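Local coordinates for protein iron aquisition yersiniabactin synthesis enzyme, YbtT (PDB 6BA9) that acts as a low-specificity type II thioesterase that maintains production of the metallophore yersiniabactin by its NRPS/PKS assembly line, at residues A[189-194]-A[242-247]; A[111-116]-A[184-189]; A[196-201]-A[224-229]; A[28-33]-A[228-233]. The protein carries 1 engineered substitution. All blocks are in the same frame, centred on the assembly; numbering follows the deposited sequence.

Contact 1 (A[189-194]-A[242-247]); sequences PALLLC and RHFPHA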
loop_
_atom_site.group_PDB
_atom_site.type_symbol
_atom_site.label_atom_id
_atom_site.label_comp_id
_atom_site.label_asym_id
_atom_site.label_seq_id
_atom_site.Cartn_x
_atom_site.Cartn_y
_atom_site.Cartn_z
ATOM N N PRO A 189 0.172 -2.010 -16.605
ATOM C CA PRO A 189 0.963 -0.773 -16.586
ATOM C C PRO A 189 1.126 -0.262 -15.165
ATOM O O PRO A 189 0.167 -0.234 -14.384
ATOM C CB PRO A 189 0.125 0.189 -17.427
ATOM C CG PRO A 189 -0.627 -0.704 -18.344
ATOM C CD PRO A 189 -0.984 -1.901 -17.506
ATOM N N ALA A 190 2.348 0.148 -14.846
ATOM C CA ALA A 190 2.766 0.413 -13.481
ATOM C C ALA A 190 3.458 1.761 -13.375
ATOM O O ALA A 190 4.203 2.184 -14.271
ATOM C CB ALA A 190 3.696 -0.668 -12.968
ATOM N N LEU A 191 3.225 2.416 -12.235
ATOM C CA LEU A 191 3.871 3.661 -11.871
ATOM C C LEU A 191 4.587 3.465 -10.548
ATOM O O LEU A 191 4.001 2.930 -9.596
ATOM C CB LEU A 191 2.828 4.757 -11.712
ATOM C CG LEU A 191 3.282 6.095 -11.141
ATOM C CD1 LEU A 191 4.316 6.775 -12.069
ATOM C CD2 LEU A 191 2.081 7.004 -10.917
ATOM N N LEU A 192 5.843 3.887 -10.486
ATOM C CA LEU A 192 6.654 3.841 -9.284
ATOM C C LEU A 192 6.774 5.250 -8.728
ATOM O O LEU A 192 7.124 6.182 -9.467
ATOM C CB LEU A 192 8.055 3.321 -9.611
ATOM C CG LEU A 192 8.169 1.949 -10.282
ATOM C CD1 LEU A 192 9.624 1.580 -10.532
ATOM C CD2 LEU A 192 7.498 0.870 -9.474
ATOM N N LEU A 193 6.465 5.403 -7.441
ATOM C CA LEU A 193 6.583 6.666 -6.733
ATOM C C LEU A 193 7.554 6.504 -5.576
ATOM O O LEU A 193 7.585 5.461 -4.905
ATOM C CB LEU A 193 5.217 7.112 -6.195
ATOM C CG LEU A 193 4.119 7.385 -7.214
ATOM C CD1 LEU A 193 2.852 7.784 -6.491
ATOM C CD2 LEU A 193 4.542 8.475 -8.181
ATOM N N CYS A 194 8.338 7.546 -5.335
ATOM C CA CYS A 194 9.187 7.614 -4.151
ATOM C C CYS A 194 9.192 9.047 -3.636
ATOM O O CYS A 194 8.753 9.981 -4.320
ATOM C CB CYS A 194 10.593 7.074 -4.418
ATOM S SG CYS A 194 11.600 8.142 -5.488
ATOM N N ARG A 242 -2.152 11.630 -13.905
ATOM C CA ARG A 242 -1.360 11.967 -15.094
ATOM C C ARG A 242 -0.887 10.725 -15.829
ATOM O O ARG A 242 -0.757 10.732 -17.061
ATOM C CB ARG A 242 -0.106 12.761 -14.697
ATOM C CG ARG A 242 -0.329 14.197 -14.344
ATOM C CD ARG A 242 1.024 14.878 -14.068
ATOM N NE ARG A 242 1.883 14.875 -15.257
ATOM C CZ ARG A 242 3.107 14.344 -15.342
ATOM N NH1 ARG A 242 3.688 13.767 -14.297
ATOM N NH2 ARG A 242 3.769 14.408 -16.490
ATOM N N HIS A 243 -0.582 9.658 -15.093
ATOM C CA HIS A 243 0.046 8.486 -15.685
ATOM C C HIS A 243 -0.926 7.411 -16.167
ATOM O O HIS A 243 -0.482 6.458 -16.807
ATOM C CB HIS A 243 1.074 7.874 -14.724
ATOM C CG HIS A 243 2.336 8.669 -14.622
ATOM N ND1 HIS A 243 2.518 9.678 -13.706
ATOM C CD2 HIS A 243 3.472 8.626 -15.362
ATOM C CE1 HIS A 243 3.717 10.210 -13.868
ATOM N NE2 HIS A 243 4.315 9.591 -14.870
ATOM N N PHE A 244 -2.226 7.526 -15.880
ATOM C CA PHE A 244 -3.217 6.538 -16.314
ATOM C C PHE A 244 -4.369 7.244 -17.018
ATOM O O PHE A 244 -5.535 7.093 -16.651
ATOM C CB PHE A 244 -3.682 5.689 -15.128
ATOM C CG PHE A 244 -2.568 4.896 -14.515
ATOM C CD1 PHE A 244 -2.161 3.691 -15.070
ATOM C CD2 PHE A 244 -1.879 5.383 -13.422
ATOM C CE1 PHE A 244 -1.107 2.975 -14.526
ATOM C CE2 PHE A 244 -0.821 4.666 -12.877
ATOM C CZ PHE A 244 -0.431 3.470 -13.429
ATOM N N PRO A 245 -4.070 8.013 -18.070
ATOM C CA PRO A 245 -5.142 8.768 -18.738
ATOM C C PRO A 245 -6.209 7.885 -19.345
ATOM O O PRO A 245 -7.368 8.307 -19.429
ATOM C CB PRO A 245 -4.391 9.571 -19.810
ATOM C CG PRO A 245 -3.129 8.804 -20.044
ATOM C CD PRO A 245 -2.759 8.258 -18.703
ATOM N N HIS A 246 -5.851 6.682 -19.791
ATOM C CA HIS A 246 -6.855 5.747 -20.292
ATOM C C HIS A 246 -7.903 5.456 -19.228
ATOM O O HIS A 246 -9.111 5.527 -19.483
ATOM C CB HIS A 246 -6.178 4.453 -20.776
ATOM C CG HIS A 246 -5.360 3.735 -19.730
ATOM N ND1 HIS A 246 -4.273 4.307 -19.095
ATOM C CD2 HIS A 246 -5.453 2.473 -19.241
ATOM C CE1 HIS A 246 -3.744 3.434 -18.253
ATOM N NE2 HIS A 246 -4.441 2.311 -18.322
ATOM N N ALA A 247 -7.455 5.164 -18.014
ATOM C CA ALA A 247 -8.371 4.744 -16.959
ATOM C C ALA A 247 -9.323 5.860 -16.574
ATOM O O ALA A 247 -10.496 5.606 -16.272
ATOM C CB ALA A 247 -7.563 4.316 -15.736
#

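Contact 2 (A[111-116]-A[184-189]); sequences QGLIIS and PPLRTP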
loop_
_atom_site.group_PDB
_atom_site.type_symbol
_atom_site.label_atom_id
_atom_site.label_comp_id
_atom_site.label_asym_id
_atom_site.label_seq_id
_atom_site.Cartn_x
_atom_site.Cartn_y
_atom_site.Cartn_z
ATOM N N GLN A 111 -6.254 -1.999 -14.743
ATOM C CA GLN A 111 -5.782 -0.967 -15.659
ATOM C C GLN A 111 -4.502 -0.286 -15.204
ATOM O O GLN A 111 -3.823 0.348 -16.021
ATOM C CB GLN A 111 -6.880 0.071 -15.895
ATOM C CG GLN A 111 -8.128 -0.564 -16.496
ATOM C CD GLN A 111 -7.848 -1.255 -17.804
ATOM O OE1 GLN A 111 -7.489 -0.615 -18.789
ATOM N NE2 GLN A 111 -7.995 -2.587 -17.822
ATOM N N GLY A 112 -4.124 -0.414 -13.946
ATOM C CA GLY A 112 -2.924 0.238 -13.492
ATOM C C GLY A 112 -2.548 -0.234 -12.108
ATOM O O GLY A 112 -3.432 -0.621 -11.327
ATOM N N LEU A 113 -1.249 -0.196 -11.820
ATOM C CA LEU A 113 -0.652 -0.541 -10.534
ATOM C C LEU A 113 0.275 0.596 -10.123
ATOM O O LEU A 113 1.157 0.992 -10.901
ATOM C CB LEU A 113 0.154 -1.832 -10.638
ATOM C CG LEU A 113 0.927 -2.233 -9.387
ATOM C CD1 LEU A 113 -0.012 -2.474 -8.176
ATOM C CD2 LEU A 113 1.807 -3.441 -9.702
ATOM N N ILE A 114 0.083 1.118 -8.910
ATOM C CA ILE A 114 0.891 2.202 -8.358
ATOM C C ILE A 114 1.640 1.665 -7.135
ATOM O O ILE A 114 1.014 1.313 -6.114
ATOM C CB ILE A 114 0.065 3.460 -8.033
ATOM C CG1 ILE A 114 -0.675 3.978 -9.285
ATOM C CG2 ILE A 114 0.968 4.553 -7.461
ATOM C CD1 ILE A 114 -2.122 3.581 -9.352
ATOM N N ILE A 115 2.965 1.573 -7.252
ATOM C CA ILE A 115 3.863 1.099 -6.208
ATOM C C ILE A 115 4.547 2.334 -5.632
ATOM O O ILE A 115 5.269 3.034 -6.352
ATOM C CB ILE A 115 4.896 0.137 -6.822
ATOM C CG1 ILE A 115 4.214 -1.106 -7.366
ATOM C CG2 ILE A 115 6.029 -0.193 -5.846
ATOM C CD1 ILE A 115 3.585 -1.961 -6.354
ATOM N N SER A 116 4.317 2.628 -4.360
ATOM C CA SER A 116 4.833 3.830 -3.722
ATOM C C SER A 116 5.678 3.485 -2.499
ATOM O O SER A 116 5.258 2.703 -1.636
ATOM C CB SER A 116 3.627 4.674 -3.340
ATOM O OG SER A 116 3.964 5.866 -2.655
ATOM N N PRO A 184 6.831 -14.772 -13.560
ATOM C CA PRO A 184 6.836 -13.865 -14.700
ATOM C C PRO A 184 6.642 -12.434 -14.262
ATOM O O PRO A 184 5.985 -12.158 -13.238
ATOM C CB PRO A 184 5.640 -14.349 -15.540
ATOM C CG PRO A 184 5.459 -15.773 -15.137
ATOM C CD PRO A 184 5.787 -15.805 -13.688
ATOM N N PRO A 185 7.167 -11.469 -15.007
ATOM C CA PRO A 185 6.904 -10.069 -14.701
ATOM C C PRO A 185 5.441 -9.750 -14.942
ATOM O O PRO A 185 4.748 -10.404 -15.729
ATOM C CB PRO A 185 7.802 -9.316 -15.685
ATOM C CG PRO A 185 7.923 -10.242 -16.842
ATOM C CD PRO A 185 7.933 -11.627 -16.263
ATOM N N LEU A 186 4.963 -8.741 -14.243
ATOM C CA LEU A 186 3.595 -8.299 -14.423
ATOM C C LEU A 186 3.503 -7.390 -15.626
ATOM O O LEU A 186 4.404 -6.582 -15.875
ATOM C CB LEU A 186 3.131 -7.540 -13.181
ATOM C CG LEU A 186 2.938 -8.366 -11.914
ATOM C CD1 LEU A 186 2.122 -7.554 -10.902
ATOM C CD2 LEU A 186 2.236 -9.681 -12.204
ATOM N N ARG A 187 2.428 -7.539 -16.392
ATOM C CA ARG A 187 2.200 -6.737 -17.582
ATOM C C ARG A 187 1.264 -5.565 -17.357
ATOM O O ARG A 187 1.175 -4.689 -18.226
ATOM C CB ARG A 187 1.687 -7.615 -18.716
ATOM C CG ARG A 187 2.791 -8.480 -19.305
ATOM C CD ARG A 187 2.821 -9.859 -18.690
ATOM N NE ARG A 187 4.001 -10.627 -19.112
ATOM C CZ ARG A 187 4.089 -11.953 -19.041
ATOM N NH1 ARG A 187 3.062 -12.669 -18.594
ATOM N NH2 ARG A 187 5.199 -12.567 -19.432
ATOM N N THR A 188 0.582 -5.505 -16.224
ATOM C CA THR A 188 -0.256 -4.350 -15.939
ATOM C C THR A 188 0.604 -3.084 -15.946
ATOM O O THR A 188 1.659 -3.054 -15.299
ATOM C CB THR A 188 -0.896 -4.525 -14.558
ATOM O OG1 THR A 188 -1.814 -5.637 -14.564
ATOM C CG2 THR A 188 -1.657 -3.268 -14.123
ATOM N N PRO A 189 0.172 -2.010 -16.605
ATOM C CA PRO A 189 0.963 -0.773 -16.586
ATOM C C PRO A 189 1.126 -0.262 -15.165
ATOM O O PRO A 189 0.167 -0.234 -14.384
ATOM C CB PRO A 189 0.125 0.189 -17.427
ATOM C CG PRO A 189 -0.627 -0.704 -18.344
ATOM C CD PRO A 189 -0.984 -1.901 -17.506
#

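Contact 3 (A[196-201]-A[224-229]); sequences SHDREA and GDHFYP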
loop_
_atom_site.group_PDB
_atom_site.type_symbol
_atom_site.label_atom_id
_atom_site.label_comp_id
_atom_site.label_asym_id
_atom_site.label_seq_id
_atom_site.Cartn_x
_atom_site.Cartn_y
_atom_site.Cartn_z
ATOM N N SER A 196 11.213 12.392 -2.003
ATOM C CA SER A 196 12.517 13.055 -2.065
ATOM C C SER A 196 13.314 12.866 -0.785
ATOM O O SER A 196 14.548 12.752 -0.825
ATOM C CB SER A 196 12.332 14.554 -2.327
ATOM O OG SER A 196 11.560 15.193 -1.331
ATOM N N HIS A 197 12.635 12.873 0.354
ATOM C CA HIS A 197 13.266 12.761 1.662
ATOM C C HIS A 197 12.645 11.633 2.469
ATOM O O HIS A 197 12.513 11.725 3.689
ATOM C CB HIS A 197 13.210 14.100 2.401
ATOM C CG HIS A 197 13.988 15.175 1.710
ATOM N ND1 HIS A 197 13.506 15.848 0.605
ATOM C CD2 HIS A 197 15.232 15.661 1.935
ATOM C CE1 HIS A 197 14.416 16.711 0.189
ATOM N NE2 HIS A 197 15.469 16.624 0.982
ATOM N N ASP A 198 12.235 10.561 1.781
ATOM C CA ASP A 198 11.660 9.387 2.437
ATOM C C ASP A 198 12.799 8.537 2.979
ATOM O O ASP A 198 13.514 7.870 2.216
ATOM C CB ASP A 198 10.813 8.596 1.437
ATOM C CG ASP A 198 10.157 7.373 2.052
ATOM O OD1 ASP A 198 10.481 7.001 3.198
ATOM O OD2 ASP A 198 9.269 6.780 1.393
ATOM N N ARG A 199 12.981 8.557 4.302
ATOM C CA ARG A 199 14.085 7.827 4.914
ATOM C C ARG A 199 13.875 6.320 4.919
ATOM O O ARG A 199 14.819 5.587 5.229
ATOM C CB ARG A 199 14.302 8.323 6.344
ATOM C CG ARG A 199 14.873 9.722 6.391
ATOM C CD ARG A 199 15.031 10.210 7.827
ATOM N NE ARG A 199 13.769 10.119 8.541
ATOM C CZ ARG A 199 13.579 9.459 9.685
ATOM N NH1 ARG A 199 14.590 8.876 10.315
ATOM N NH2 ARG A 199 12.366 9.415 10.203
ATOM N N GLU A 200 12.680 5.839 4.571
ATOM C CA GLU A 200 12.379 4.417 4.607
ATOM C C GLU A 200 12.574 3.716 3.270
ATOM O O GLU A 200 12.723 2.490 3.254
ATOM C CB GLU A 200 10.928 4.185 5.063
ATOM C CG GLU A 200 10.536 4.913 6.343
ATOM C CD GLU A 200 11.530 4.707 7.453
ATOM O OE1 GLU A 200 12.069 3.584 7.599
ATOM O OE2 GLU A 200 11.815 5.686 8.171
ATOM N N ALA A 201 12.543 4.435 2.157
ATOM C CA ALA A 201 12.646 3.799 0.841
ATOM C C ALA A 201 13.342 4.762 -0.107
ATOM O O ALA A 201 12.754 5.739 -0.581
ATOM C CB ALA A 201 11.286 3.401 0.287
ATOM N N GLY A 224 8.716 15.206 -0.293
ATOM C CA GLY A 224 8.130 14.881 0.992
ATOM C C GLY A 224 8.917 13.796 1.698
ATOM O O GLY A 224 9.932 13.302 1.201
ATOM N N ASP A 225 8.434 13.449 2.893
ATOM C CA ASP A 225 9.009 12.370 3.682
ATOM C C ASP A 225 8.179 11.098 3.467
ATOM O O ASP A 225 7.359 11.025 2.550
ATOM C CB ASP A 225 9.148 12.788 5.152
ATOM C CG ASP A 225 7.824 13.010 5.853
ATOM O OD1 ASP A 225 6.750 12.592 5.376
ATOM O OD2 ASP A 225 7.854 13.622 6.944
ATOM N N HIS A 226 8.371 10.093 4.330
ATOM C CA HIS A 226 7.724 8.793 4.110
ATOM C C HIS A 226 6.205 8.894 4.050
ATOM O O HIS A 226 5.552 8.032 3.453
ATOM C CB HIS A 226 8.111 7.785 5.206
ATOM C CG HIS A 226 7.628 6.381 4.945
ATOM N ND1 HIS A 226 7.986 5.677 3.822
ATOM C CD2 HIS A 226 6.805 5.575 5.654
ATOM C CE1 HIS A 226 7.406 4.485 3.849
ATOM N NE2 HIS A 226 6.687 4.401 4.954
ATOM N N PHE A 227 5.606 9.914 4.654
ATOM C CA PHE A 227 4.158 10.037 4.654
ATOM C C PHE A 227 3.632 10.958 3.553
ATOM O O PHE A 227 2.497 11.437 3.634
ATOM C CB PHE A 227 3.664 10.396 6.056
ATOM C CG PHE A 227 3.937 9.293 7.047
ATOM C CD1 PHE A 227 3.137 8.166 7.076
ATOM C CD2 PHE A 227 5.061 9.329 7.853
ATOM C CE1 PHE A 227 3.409 7.121 7.943
ATOM C CE2 PHE A 227 5.337 8.292 8.720
ATOM C CZ PHE A 227 4.515 7.192 8.769
ATOM N N TYR A 228 4.406 11.139 2.488
ATOM C CA TYR A 228 3.981 11.972 1.366
ATOM C C TYR A 228 2.606 11.609 0.791
ATOM O O TYR A 228 1.920 12.509 0.305
ATOM C CB TYR A 228 5.059 12.063 0.268
ATOM C CG TYR A 228 5.374 10.768 -0.469
ATOM C CD1 TYR A 228 4.542 10.300 -1.475
ATOM C CD2 TYR A 228 6.516 10.045 -0.175
ATOM C CE1 TYR A 228 4.828 9.111 -2.149
ATOM C CE2 TYR A 228 6.817 8.861 -0.847
ATOM C CZ TYR A 228 5.967 8.408 -1.824
ATOM O OH TYR A 228 6.295 7.235 -2.456
ATOM N N PRO A 229 2.133 10.351 0.792
ATOM C CA PRO A 229 0.796 10.128 0.206
ATOM C C PRO A 229 -0.301 10.900 0.911
ATOM O O PRO A 229 -1.310 11.266 0.285
ATOM C CB PRO A 229 0.596 8.612 0.310
ATOM C CG PRO A 229 2.002 8.070 0.283
ATOM C CD PRO A 229 2.796 9.072 1.116
HETATM O O HOH W 1 10.893 9.833 6.029
#

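Contact 4 (A[28-33]-A[228-233]); sequences SAFRHW and YPIQQA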
loop_
_atom_site.group_PDB
_atom_site.type_symbol
_atom_site.label_atom_id
_atom_site.label_comp_id
_atom_site.label_asym_id
_atom_site.label_seq_id
_atom_site.Cartn_x
_atom_site.Cartn_y
_atom_site.Cartn_z
ATOM N N SER A 28 -8.120 5.873 10.174
ATOM C CA SER A 28 -7.878 7.200 10.726
ATOM C C SER A 28 -6.662 7.873 10.101
ATOM O O SER A 28 -6.610 9.110 10.020
ATOM C CB SER A 28 -7.738 7.115 12.247
ATOM O OG SER A 28 -6.659 6.283 12.617
ATOM N N ALA A 29 -5.676 7.088 9.656
ATOM C CA ALA A 29 -4.479 7.660 9.051
ATOM C C ALA A 29 -4.781 8.373 7.741
ATOM O O ALA A 29 -4.003 9.243 7.334
ATOM C CB ALA A 29 -3.434 6.561 8.842
ATOM N N PHE A 30 -5.902 8.049 7.096
ATOM C CA PHE A 30 -6.269 8.561 5.779
ATOM C C PHE A 30 -7.423 9.561 5.841
ATOM O O PHE A 30 -8.014 9.904 4.809
ATOM C CB PHE A 30 -6.554 7.391 4.825
ATOM C CG PHE A 30 -5.338 6.583 4.518
ATOM C CD1 PHE A 30 -4.934 5.562 5.357
ATOM C CD2 PHE A 30 -4.563 6.864 3.406
ATOM C CE1 PHE A 30 -3.796 4.848 5.095
ATOM C CE2 PHE A 30 -3.412 6.133 3.141
ATOM C CZ PHE A 30 -3.035 5.125 3.999
ATOM N N ARG A 31 -7.727 10.077 7.033
ATOM C CA ARG A 31 -8.836 11.014 7.172
ATOM C C ARG A 31 -8.640 12.256 6.307
ATOM O O ARG A 31 -9.612 12.800 5.780
ATOM C CB ARG A 31 -8.981 11.399 8.646
ATOM C CG ARG A 31 -10.140 12.336 8.947
ATOM C CD ARG A 31 -10.280 12.586 10.446
ATOM N NE ARG A 31 -10.153 11.341 11.200
ATOM C CZ ARG A 31 -11.162 10.529 11.508
ATOM N NH1 ARG A 31 -12.408 10.821 11.140
ATOM N NH2 ARG A 31 -10.918 9.418 12.191
ATOM N N HIS A 32 -7.399 12.722 6.158
ATOM C CA HIS A 32 -7.146 13.902 5.333
ATOM C C HIS A 32 -7.617 13.694 3.897
ATOM O O HIS A 32 -8.085 14.640 3.245
ATOM C CB HIS A 32 -5.663 14.269 5.371
ATOM C CG HIS A 32 -5.306 15.416 4.476
ATOM N ND1 HIS A 32 -5.843 16.676 4.636
ATOM C CD2 HIS A 32 -4.473 15.494 3.410
ATOM C CE1 HIS A 32 -5.360 17.481 3.707
ATOM N NE2 HIS A 32 -4.524 16.789 2.952
ATOM N N TRP A 33 -7.520 12.466 3.388
ATOM C CA TRP A 33 -8.045 12.192 2.053
ATOM C C TRP A 33 -9.552 12.384 1.985
ATOM O O TRP A 33 -10.086 12.755 0.938
ATOM C CB TRP A 33 -7.694 10.765 1.626
ATOM C CG TRP A 33 -6.280 10.549 1.207
ATOM C CD1 TRP A 33 -5.248 11.430 1.257
ATOM C CD2 TRP A 33 -5.751 9.342 0.660
ATOM N NE1 TRP A 33 -4.099 10.853 0.771
ATOM C CE2 TRP A 33 -4.391 9.565 0.388
ATOM C CE3 TRP A 33 -6.304 8.094 0.361
ATOM C CZ2 TRP A 33 -3.572 8.584 -0.167
ATOM C CZ3 TRP A 33 -5.498 7.130 -0.186
ATOM C CH2 TRP A 33 -4.149 7.377 -0.452
ATOM N N TYR A 228 4.406 11.139 2.488
ATOM C CA TYR A 228 3.981 11.972 1.366
ATOM C C TYR A 228 2.606 11.609 0.791
ATOM O O TYR A 228 1.920 12.509 0.305
ATOM C CB TYR A 228 5.059 12.063 0.268
ATOM C CG TYR A 228 5.374 10.768 -0.469
ATOM C CD1 TYR A 228 4.542 10.300 -1.475
ATOM C CD2 TYR A 228 6.516 10.045 -0.175
ATOM C CE1 TYR A 228 4.828 9.111 -2.149
ATOM C CE2 TYR A 228 6.817 8.861 -0.847
ATOM C CZ TYR A 228 5.967 8.408 -1.824
ATOM O OH TYR A 228 6.295 7.235 -2.456
ATOM N N PRO A 229 2.133 10.351 0.792
ATOM C CA PRO A 229 0.796 10.128 0.206
ATOM C C PRO A 229 -0.301 10.900 0.911
ATOM O O PRO A 229 -1.310 11.266 0.285
ATOM C CB PRO A 229 0.596 8.612 0.310
ATOM C CG PRO A 229 2.002 8.070 0.283
ATOM C CD PRO A 229 2.796 9.072 1.116
ATOM N N ILE A 230 -0.132 11.124 2.208
ATOM C CA ILE A 230 -1.094 11.848 3.034
ATOM C C ILE A 230 -0.731 13.320 3.133
ATOM O O ILE A 230 -1.547 14.190 2.840
ATOM C CB ILE A 230 -1.182 11.173 4.418
ATOM C CG1 ILE A 230 -1.768 9.760 4.260
ATOM C CG2 ILE A 230 -2.020 12.010 5.373
ATOM C CD1 ILE A 230 -1.470 8.844 5.449
ATOM N N GLN A 231 0.514 13.609 3.493
ATOM C CA GLN A 231 0.939 14.991 3.702
ATOM C C GLN A 231 1.067 15.766 2.395
ATOM O O GLN A 231 0.955 17.000 2.402
ATOM C CB GLN A 231 2.264 14.999 4.459
ATOM C CG GLN A 231 2.217 14.245 5.784
ATOM C CD GLN A 231 1.396 14.975 6.814
ATOM O OE1 GLN A 231 1.518 16.189 6.959
ATOM N NE2 GLN A 231 0.541 14.251 7.524
ATOM N N GLN A 232 1.323 15.081 1.282
ATOM C CA GLN A 232 1.409 15.691 -0.037
ATOM C C GLN A 232 0.404 15.008 -0.964
ATOM O O GLN A 232 0.718 14.650 -2.102
ATOM C CB GLN A 232 2.837 15.576 -0.572
ATOM C CG GLN A 232 3.897 16.276 0.286
ATOM C CD GLN A 232 3.659 17.749 0.427
ATOM O OE1 GLN A 232 3.151 18.404 -0.484
ATOM N NE2 GLN A 232 4.030 18.291 1.582
ATOM N N ALA A 233 -0.824 14.861 -0.469
ATOM C CA ALA A 233 -1.882 14.179 -1.213
ATOM C C ALA A 233 -2.085 14.772 -2.604
ATOM O O ALA A 233 -2.331 14.043 -3.566
ATOM C CB ALA A 233 -3.180 14.240 -0.423
HETATM O O HOH W 2 -2.020 16.712 1.853
#

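Contact 1 (A[189-194]-A[242-247])
Leu191 and Pro189 on one side, His243 and Phe244 on the other, bring strand 190-195 against the chain where helix 233-243 gives way to helix 245-248. The backbones stay well apart: the CA atoms of Leu191 and His243 are 7.2 Å from each other, those of Pro189 and Phe244 8.4 Å. No hydrogen bond joins the two segments, and the gap is filled by side chains. Leu191 and Phe244 share this work. Leu191 CG stands anti to the backbone N (chi1 172°), which sends the isobutyl group out from the strand until CD1 sits over the middle of the His243 imidazole, 3.7 Å from the centroid and only 6° off the ring normal, a CH-pi contact made nearly square to the face. A branched aliphatic residue suits the place, since one methyl can cap the ring while CB meets a second aromatic: Leu191 CB lies 3.8 Å from Phe244 CE2. His243 is not left to float, because its ND1 is hydrogen-bonded to the carbonyl of Gln239 one helical turn earlier. The buried Phe244 ring reaches back toward the start of the strand, where the carbonyl O of Pro189 meets its edge, 3.5 Å from CE1, and where CB of the proline ring lies 4.2 Å from that same CE1. Phe244 also touches Ile114 of the neighbouring strand 112-116. Here, then, the end of a late helix is packed by aromatic side chains against the parallel part of a mixed sheet, in the helix-on-sheet layering of the alpha/beta-hydrolase fold.

Contact 2 (A[111-116]-A[184-189])
Leu113 and Pro189 share a backbone hydrogen bond that is part of the pairing of the two chains that carry strands 112-116 and 190-195, parallel neighbours in the central sheet of this alpha/beta hydrolase. Polar contacts come first. Leu113 N donates to Pro189 O over 2.9 Å, with 149° at the hydrogen, and the donor lies in the carbonyl plane. The same oxygen also receives a CA-H from Gly112, whose CA is 3.3 Å from Pro189 O. Proline has no N-H to give, yet its carbonyl can still accept.

The apolar contacts lie on the loop's approach to that point. Thr188 packs its methyl against the peptide following Gly112, with CG2 3.7 Å from Gly112 C. A chi1 of -66° divides the two branches: CG2 is anti to the backbone N and faces strand 112-116, whereas OG1 is hydrogen-bonded to Glu104 of helix 91-105. A beta-branched residue with one polar and one apolar arm thus serves two neighbours at once. Two residues earlier in the loop, Leu186 CD1 approaches Leu113 CD2 to 4.3 Å, a loose touch between leucines that also meet helix 91-105, Leu113 through Ala96 and Leu186 through Phe97. At the outer end the proline ring lies beside the carbonyl of Gln111, an oxygen that accepts a hydrogen bond from His246 NE2; Pro189 CD is 3.9 Å from Gln111 O.

Contact 3 (A[196-201]-A[224-229])
Asp198 and His226 form a carboxylate-histidine pair carried on two loops at the ends of sheet strands, in the positions where alpha/beta hydrolases place the acid and histidine of their catalytic triad. Asp198 CG is anti to the backbone N (chi1 -179°), which reaches the carboxylate across to the His226 ring. His226 ND1 faces both oxygens from the syn side, 2.9 Å from Asp198 OD1 and 3.0 Å from Asp198 OD2. The bond to OD2 is the straighter (163° against 131°) and lies closer to the ring plane. This shared grip resists rotation of the imidazole. Asp198 is itself held by an Asx turn: Glu200 N donates to Asp198 OD1 over 2.8 Å, from the face of the carboxylate opposite to ND1. Glu200 contributes its aliphatic part, laying CG over the imidazole 3.7 Å from the centroid, while its carboxylate turns off to a salt bridge with Arg127.

Two more bonds tie the loops: Gly224 N donates to the side-chain Ser196 OG (3.0 Å), and, backbone to backbone, His197 N donates to Gly224 O (2.9 Å). Gly224 has backbone angles at which any CB would jam against the preceding carbonyl, a clear reason for glycine. One water accepts from both Arg199 N and His226 N. The imidazole also touches Ala90, engineered from the serine of the family's Gly-X-Ser-X-Gly motif. Together these features are consistent with a thioesterase Ser-His-Asp site.

Contact 4 (A[28-33]-A[228-233])
Trp33 meets Pro229 because its CG stands anti to the carbonyl carbon (chi1 -76°), carrying the indole across to the short helix 228-231; Ile230 answers with an extended chain (chi2 161°) that takes CD1 out over Phe30. Trp33 NE1 donates to Pro229 O over 2.9 Å, the oxygen in the indole plane but the nitrogen 37° above the carbonyl plane. Tryptophan fits well here, offering one polar N-H within a broad apolar surface: Trp33 CD1 also packs on Ala233 CB at 3.9 Å, where a small methyl lets the ring come close. In the alpha/beta-hydrolase fold this joins the end of the loop after strand 16-20, and the short helix 31-34 that follows, to helix 228-231 just beyond the histidine loop. Ile230 CD1 lies over one face of Phe30, 4.2 Å from the ring centroid, and is pressed to 3.2 Å from Ala29 O. The Phe30 ring in turn sets its CD2 above a face of the Trp33 indole. His32, which is exposed, joins in through water: NE2 is 2.7 Å from a molecule that donates to Ile230 O, also over 2.7 Å, and accepts from Ala233 N, while His32 CD2 lies 3.3 Å from Ile230 O.

Contacts 1 and 2 adjoin, their centres 9 Å apart, and share Pro189. Strand pairing continues from one into the other, with Leu191 N 2.8 Å from Leu113 O, and Phe244 CE1 rests 3.4 Å from Gly112 CA, a closeness suited to glycine. Contacts 3 and 4, 13 Å apart between centres, both use helix 228-231. Tyr228 connects these two pairs: its OH lies 2.7 Å from Ser116 OG, probably hydrogen-bonded, at the far end of the strand used in contact 2. The probable active site is at contact 3, about 19 Å from contact 1 and 21 Å from contact 2, centre to centre.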